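Local coordinates for protein dihydrofolate reductase, putative (Aspergillus flavus, PDB 6DRS) that probably catalyses the NADPH-dependent reduction of dihydrofolate to tetrahydrofolate, and is bound here by an antifolate inhibitor and NADP, at residues M41-R46 with E225-E230. Residues are numbered along the deposited sequence; the frame is centred on the assembly and turned at random.
Sequences MSFFAR and EPVSGE. With H8A (3-{[(3R)-7,9-diamino-3-methyl-2,3-dihydrofuro[2,3-f]quinazolin-4-yl]oxy}benzonitrile), chain G.
Arg46 and Glu225 join helix 38-49 of the dihydrofolate reductase fold, which also lines the inhibitor pocket, to the loop between helix 216-223 and strand 232-234, a worked example of a bidentate, side-on salt bridge. Arg46 NE donates to Glu225 OE1 over 2.8 Å. Arg46 NH2 donates to Glu225 OE2 over the same 2.8 Å, and both bonds are nearly straight. Both acceptors lie close to the guanidinium plane; Glu225 OE2 accepts the N-H through its syn lone pair, and the two flat groups, 25° from coplanar, hold each other's rotation. A bend at chi3 of Arg46 (-57°) brings NE and NH2 round to face the carboxylate, and Glu225 reaches across with a chain that is extended beyond CG. Arg50 forms a second salt bridge to Glu225 OE1, so the carboxylate charge is probably well balanced.

Contacts of the buried Phe43 ring accompany the ion pair. Its edge meets a carboxylate oxygen, CD1 lying 3.5 Å from Glu225 OE2, with ring and carboxylate planes almost perpendicular, while Val227 CG2 makes an apolar contact, approaching Phe43 CE1 obliquely at 4.0 Å. Met241 of strand 237-246 touches both Phe43 and Val227, tying helix and loop to the sheet.

The same helix turns other side chains to the inhibitor H8A, which is also hydrogen-bonded to Asp40 OD1 and Ile10 O. Phe44 lays one ring face against the diaminoquinazoline, with H8A C5 3.4 Å above its plane, and the nitrile N21 sits at the edge of that ring. Met41 reaches the benzonitrile portion, its SD 3.4 Å from H8A C14.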
ATOM      1  N   MET A  41      -0.253  10.074  -1.226  1.00 15.89           N
ATOM      2  CA  MET A  41       0.713   9.511  -2.174  1.00 18.56           C
ATOM      3  C   MET A  41       2.126   9.511  -1.580  1.00 18.50           C
ATOM      4  O   MET A  41       2.838   8.512  -1.674  1.00 17.72           O
ATOM      5  CB  MET A  41       0.805  10.381  -3.429  1.00 21.38           C
ATOM      6  CG  MET A  41      -0.407  10.321  -4.288  1.00 26.97           C
ATOM      7  SD  MET A  41      -0.678   8.664  -4.926  1.00 37.74           S
ATOM      8  CE  MET A  41      -1.810   9.092  -6.260  1.00 38.08           C
ATOM      9  N   SER A  42       2.552  10.664  -1.060  1.00 17.09           N
ATOM     10  CA  SER A  42       3.901  10.750  -0.554  1.00 16.03           C
ATOM     11  C   SER A  42       4.036   9.907   0.730  1.00 14.40           C
ATOM     12  O   SER A  42       5.075   9.242   0.966  1.00 13.90           O
ATOM     13  CB  SER A  42       4.344  12.195  -0.407  1.00 15.90           C
ATOM     14  OG  SER A  42       3.647  12.836   0.650  1.00 17.24           O
ATOM     15  N   PHE A  43       2.975   9.893   1.535  1.00 13.33           N
ATOM     16  CA  PHE A  43       2.936   9.098   2.733  1.00 12.35           C
ATOM     17  C   PHE A  43       3.042   7.617   2.360  1.00 12.48           C
ATOM     18  O   PHE A  43       3.809   6.856   2.969  1.00 12.15           O
ATOM     19  CB  PHE A  43       1.690   9.394   3.580  1.00 11.77           C
ATOM     20  CG  PHE A  43       1.478   8.439   4.739  1.00 11.93           C
ATOM     21  CD1 PHE A  43       2.081   8.663   5.975  1.00 11.77           C
ATOM     22  CD2 PHE A  43       0.652   7.326   4.613  1.00 11.53           C
ATOM     23  CE1 PHE A  43       1.862   7.803   7.046  1.00 11.47           C
ATOM     24  CE2 PHE A  43       0.447   6.456   5.674  1.00 10.98           C
ATOM     25  CZ  PHE A  43       1.057   6.688   6.892  1.00 11.53           C
ATOM     26  N   PHE A  44       2.267   7.208   1.370  1.00 12.39           N
ATOM     27  CA  PHE A  44       2.293   5.810   0.931  1.00 12.63           C
ATOM     28  C   PHE A  44       3.700   5.457   0.434  1.00 12.71           C
ATOM     29  O   PHE A  44       4.183   4.378   0.713  1.00 12.25           O
ATOM     30  CB  PHE A  44       1.258   5.543  -0.166  1.00 11.12           C
ATOM     31  CG  PHE A  44       1.406   4.194  -0.830  1.00 10.75           C
ATOM     32  CD1 PHE A  44       0.823   3.052  -0.279  1.00 10.31           C
ATOM     33  CD2 PHE A  44       2.117   4.063  -2.023  1.00 10.22           C
ATOM     34  CE1 PHE A  44       0.955   1.811  -0.900  1.00  9.99           C
ATOM     35  CE2 PHE A  44       2.252   2.818  -2.631  1.00 10.29           C
ATOM     36  CZ  PHE A  44       1.673   1.697  -2.071  1.00  9.74           C
ATOM     37  N   ALA A  45       4.304   6.384  -0.315  1.00 12.80           N
ATOM     38  CA  ALA A  45       5.590   6.155  -0.946  1.00 12.91           C
ATOM     39  C   ALA A  45       6.672   6.019   0.140  1.00 12.66           C
ATOM     40  O   ALA A  45       7.382   5.006   0.174  1.00 14.10           O
ATOM     41  CB  ALA A  45       5.902   7.253  -1.943  1.00 12.00           C
ATOM     42  N   ARG A  46       6.734   6.984   1.055  1.00 12.20           N
ATOM     43  CA  ARG A  46       7.772   7.001   2.113  1.00 11.41           C
ATOM     44  C   ARG A  46       7.635   5.766   2.995  1.00 11.10           C
ATOM     45  O   ARG A  46       8.614   5.112   3.276  1.00 11.64           O
ATOM     46  CB  ARG A  46       7.705   8.243   3.005  1.00 10.77           C
ATOM     47  CG  ARG A  46       8.010   9.531   2.267  1.00 10.61           C
ATOM     48  CD  ARG A  46       8.149  10.606   3.332  1.00 11.63           C
ATOM     49  NE  ARG A  46       6.946  10.701   4.156  1.00 11.91           N
ATOM     50  CZ  ARG A  46       5.856  11.400   3.854  1.00 12.64           C
ATOM     51  NH1 ARG A  46       5.828  12.189   2.791  1.00 12.43           N
ATOM     52  NH2 ARG A  46       4.801  11.329   4.639  1.00 12.65           N
ATOM     53  N   GLU A 225       7.667   7.171  10.689  1.00 11.43           N
ATOM     54  CA  GLU A 225       7.606   8.637  10.660  1.00 11.90           C
ATOM     55  C   GLU A 225       6.471   9.081  11.597  1.00 11.82           C
ATOM     56  O   GLU A 225       5.602   8.281  11.925  1.00 11.53           O
ATOM     57  CB  GLU A 225       7.431   9.184   9.244  1.00 12.22           C
ATOM     58  CG  GLU A 225       6.168   8.652   8.593  1.00 13.47           C
ATOM     59  CD  GLU A 225       5.952   9.239   7.217  1.00 14.52           C
ATOM     60  OE1 GLU A 225       6.733   8.893   6.275  1.00 14.58           O
ATOM     61  OE2 GLU A 225       5.062  10.095   7.112  1.00 14.84           O
ATOM     62  N   PRO A 226       6.511  10.330  12.058  1.00 12.45           N
ATOM     63  CA  PRO A 226       5.505  10.809  13.002  1.00 13.60           C
ATOM     64  C   PRO A 226       4.093  10.845  12.390  1.00 14.76           C
ATOM     65  O   PRO A 226       3.910  11.386  11.305  1.00 15.67           O
ATOM     66  CB  PRO A 226       5.948  12.242  13.337  1.00 13.26           C
ATOM     67  CG  PRO A 226       7.413  12.310  12.942  1.00 12.95           C
ATOM     68  CD  PRO A 226       7.552  11.341  11.794  1.00 12.69           C
ATOM     69  N   VAL A 227       3.125  10.236  13.050  1.00 15.34           N
ATOM     70  CA  VAL A 227       1.716  10.284  12.611  1.00 16.32           C
ATOM     71  C   VAL A 227       0.923  10.853  13.793  1.00 17.43           C
ATOM     72  O   VAL A 227       1.063  10.343  14.906  1.00 16.78           O
ATOM     73  CB  VAL A 227       1.212   8.869  12.277  1.00 16.15           C
ATOM     74  CG1 VAL A 227      -0.305   8.773  12.195  1.00 16.36           C
ATOM     75  CG2 VAL A 227       1.872   8.320  11.028  1.00 16.51           C
ATOM     76  N   SER A 228       0.099  11.872  13.580  1.00 18.22           N
ATOM     77  CA  SER A 228      -0.559  12.509  14.711  1.00 19.43           C
ATOM     78  C   SER A 228      -1.968  11.953  14.883  1.00 22.79           C
ATOM     79  O   SER A 228      -2.540  12.010  15.977  1.00 23.50           O
ATOM     80  CB  SER A 228      -0.583  13.994  14.555  1.00 20.83           C
ATOM     81  OG  SER A 228      -1.237  14.372  13.361  1.00 18.16           O
ATOM     82  N   GLY A 229      -2.517  11.413  13.800  1.00 23.64           N
ATOM     83  CA  GLY A 229      -3.907  11.001  13.804  1.00 23.42           C
ATOM     84  C   GLY A 229      -4.860  12.183  13.690  1.00 24.17           C
ATOM     85  O   GLY A 229      -6.050  12.001  13.830  1.00 23.67           O
ATOM     86  N   GLU A 230      -4.344  13.364  13.376  1.00 24.68           N
ATOM     87  CA  GLU A 230      -5.116  14.602  13.230  1.00 27.91           C
ATOM     88  C   GLU A 230      -5.666  14.715  11.799  1.00 27.31           C
ATOM     89  O   GLU A 230      -5.004  14.247  10.863  1.00 28.89           O
ATOM     90  CB  GLU A 230      -4.141  15.778  13.374  1.00 33.02           C
ATOM     91  CG  GLU A 230      -4.565  16.829  14.372  1.00 42.16           C
ATOM     92  CD  GLU A 230      -4.569  16.314  15.800  1.00 49.24           C
ATOM     93  OE1 GLU A 230      -5.632  15.829  16.265  1.00 52.61           O
ATOM     94  OE2 GLU A 230      -3.505  16.400  16.444  1.00 54.38           O
TER
HETATM   95  C2  H8A G 306      -1.838   4.594  -4.196  1.00 18.37           C
HETATM   96  C3  H8A G 306      -2.010   5.283  -2.991  1.00 17.43           C
HETATM   97  C4  H8A G 306      -2.211   4.564  -1.795  1.00 16.69           C
HETATM   98  C5  H8A G 306      -2.270   3.152  -1.797  1.00 16.04           C
HETATM   99  C6  H8A G 306      -2.072   2.497  -3.035  1.00 17.07           C
HETATM  100  C7  H8A G 306      -1.885   3.212  -4.186  1.00 17.51           C
HETATM  101  C8  H8A G 306      -2.450   2.489  -0.604  1.00 13.12           C
HETATM  102  O1  H8A G 306      -1.632   5.264  -5.363  1.00 22.12           O
HETATM  103  C10 H8A G 306      -2.551   4.520   0.545  1.00 14.02           C
HETATM  104  C14 H8A G 306      -0.397   5.398  -5.974  1.00 27.61           C
HETATM  105  C15 H8A G 306      -0.358   5.742  -7.343  1.00 30.21           C
HETATM  106  C16 H8A G 306       0.883   5.888  -7.988  1.00 30.17           C
HETATM  107  C17 H8A G 306       2.072   5.690  -7.262  1.00 29.75           C
HETATM  108  C18 H8A G 306       2.073   5.350  -5.893  1.00 29.37           C
HETATM  109  N9  H8A G 306      -2.604   3.182   0.546  1.00 13.31           N
HETATM  110  N11 H8A G 306      -2.389   5.206  -0.606  1.00 16.10           N
HETATM  111  N12 H8A G 306      -2.460   1.030  -0.593  1.00 12.63           N
HETATM  112  N13 H8A G 306      -2.711   5.309   1.771  1.00 14.14           N
HETATM  113  C19 H8A G 306       0.815   5.204  -5.269  1.00 28.07           C
HETATM  114  C20 H8A G 306       3.221   5.161  -5.225  1.00 32.29           C
HETATM  115  N21 H8A G 306       4.254   4.945  -4.656  1.00 26.31           N
HETATM  116  C22 H8A G 306      -1.739   2.328  -5.338  1.00 18.44           C
HETATM  117  C23 H8A G 306      -2.085   0.973  -4.714  1.00 18.30           C
HETATM  118  O24 H8A G 306      -2.057   1.146  -3.286  1.00 17.72           O
HETATM  119  C25 H8A G 306      -0.264   2.205  -5.656  1.00 18.87           C